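Local coordinates for acyl-CoA-binding domain-containing protein 1 (Oryza sativa Japonica Group, PDB 5H3G) that binds medium- and long-chain acyl-CoA esters with high affinity and may take part in phospholipid biosynthesis, at residues A58-D61 against A62-V66. Residues are numbered along the deposited sequence; the frame is centred on the assembly and turned at random.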
# COMPACT_ATOMS: atom_id res chain seq x y z
N ALA A 58 -13.50 -1.91 -3.16
CA ALA A 58 -12.59 -0.80 -2.90
C ALA A 58 -11.14 -1.25 -2.89
O ALA A 58 -10.27 -0.57 -3.46
CB ALA A 58 -12.95 -0.12 -1.58
N LYS A 59 -10.84 -2.38 -2.24
CA LYS A 59 -9.48 -2.91 -2.24
C LYS A 59 -9.03 -3.29 -3.64
O LYS A 59 -7.93 -2.95 -4.07
CB LYS A 59 -9.38 -4.12 -1.31
CG LYS A 59 -9.32 -3.76 0.17
CD LYS A 59 -9.19 -5.01 1.04
CE LYS A 59 -8.78 -4.63 2.46
NZ LYS A 59 -8.72 -5.81 3.38
N TRP A 60 -9.88 -4.01 -4.38
CA TRP A 60 -9.52 -4.38 -5.74
C TRP A 60 -9.25 -3.15 -6.59
O TRP A 60 -8.26 -3.09 -7.33
CB TRP A 60 -10.62 -5.24 -6.34
CG TRP A 60 -10.28 -5.84 -7.68
CD1 TRP A 60 -9.87 -7.12 -7.91
CD2 TRP A 60 -10.35 -5.20 -8.96
NE1 TRP A 60 -9.67 -7.32 -9.25
CE2 TRP A 60 -9.95 -6.15 -9.92
CE3 TRP A 60 -10.70 -3.91 -9.39
CZ2 TRP A 60 -9.90 -5.86 -11.28
CZ3 TRP A 60 -10.65 -3.63 -10.74
CH2 TRP A 60 -10.24 -4.60 -11.67
N ASP A 61 -10.10 -2.13 -6.46
CA ASP A 61 -9.92 -0.89 -7.22
C ASP A 61 -8.60 -0.22 -6.88
O ASP A 61 -7.92 0.33 -7.75
CB ASP A 61 -11.08 0.07 -6.96
CG ASP A 61 -12.34 -0.31 -7.73
OD1 ASP A 61 -12.29 -1.16 -8.64
OD2 ASP A 61 -13.41 0.26 -7.41
N ALA A 62 -8.20 -0.24 -5.60
CA ALA A 62 -6.95 0.39 -5.22
C ALA A 62 -5.77 -0.33 -5.87
O ALA A 62 -4.78 0.29 -6.25
CB ALA A 62 -6.80 0.40 -3.70
N TRP A 63 -5.87 -1.65 -5.99
CA TRP A 63 -4.80 -2.44 -6.60
C TRP A 63 -4.78 -2.23 -8.11
O TRP A 63 -3.73 -2.00 -8.71
CB TRP A 63 -5.00 -3.90 -6.21
CG TRP A 63 -3.98 -4.88 -6.63
CD1 TRP A 63 -2.77 -4.64 -7.22
CD2 TRP A 63 -4.07 -6.30 -6.48
NE1 TRP A 63 -2.11 -5.83 -7.45
CE2 TRP A 63 -2.90 -6.86 -7.00
CE3 TRP A 63 -5.05 -7.15 -5.94
CZ2 TRP A 63 -2.67 -8.24 -7.01
CZ3 TRP A 63 -4.82 -8.51 -5.96
CH2 TRP A 63 -3.64 -9.04 -6.48
N LYS A 64 -5.96 -2.28 -8.73
CA LYS A 64 -6.07 -2.01 -10.17
C LYS A 64 -5.47 -0.66 -10.53
O LYS A 64 -4.85 -0.50 -11.59
CB LYS A 64 -7.55 -2.07 -10.57
CG LYS A 64 -7.85 -1.75 -12.03
CD LYS A 64 -7.18 -2.72 -12.98
CE LYS A 64 -7.64 -2.47 -14.42
NZ LYS A 64 -7.12 -3.49 -15.38
N ALA A 65 -5.60 0.32 -9.63
CA ALA A 65 -5.16 1.68 -9.93
C ALA A 65 -3.66 1.80 -10.10
O ALA A 65 -3.20 2.76 -10.74
CB ALA A 65 -5.63 2.64 -8.84
N VAL A 66 -2.87 0.88 -9.56
CA VAL A 66 -1.42 0.96 -9.69
C VAL A 66 -0.90 -0.13 -10.62
O VAL A 66 0.29 -0.44 -10.61
CB VAL A 66 -0.74 0.91 -8.31
CG1 VAL A 66 -1.02 2.20 -7.55
CG2 VAL A 66 -1.26 -0.29 -7.50
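Trp60 and Lys64 meet one turn apart on the short helix 57-64 of this four-helix acyl-CoA-binding fold. Four successive i to i+4 backbone hydrogen bonds build the helix. Ala62 N donates to Ala58 O, Trp63 N to Lys59 O and Ala65 N to Asp61 O. The bond from Lys64 N to Trp60 O is the shortest and straightest, at 2.8 Å with an N-H...O angle of 175°.

Lys64 CB lies over one face of the Trp60 indole, and CG and CD continue past the rim at CZ3 and CH2. Trp60 CG stands anti to the backbone N (chi1 -172°), and Lys64 turns the same way, setting the two side chains alongside. An alanine at Trp60 is likely to leave Lys64 CB and CG without their aromatic neighbour and that part of the chain freer to turn.

Polar ends find partners elsewhere. Lys64 NZ forms a salt bridge with Glu67, Asp61 OD1 one with Arg48, and Trp63 NE1 bonds to Gly42 O. Lys59, which probably binds acyl-CoA as in related proteins, touches Tyr33 on helix 26-41. At the indole edge, Asp61 OD1 sits in the ring plane of Trp60, while Lys64 CB rests 3.5 Å from Trp60 CZ3.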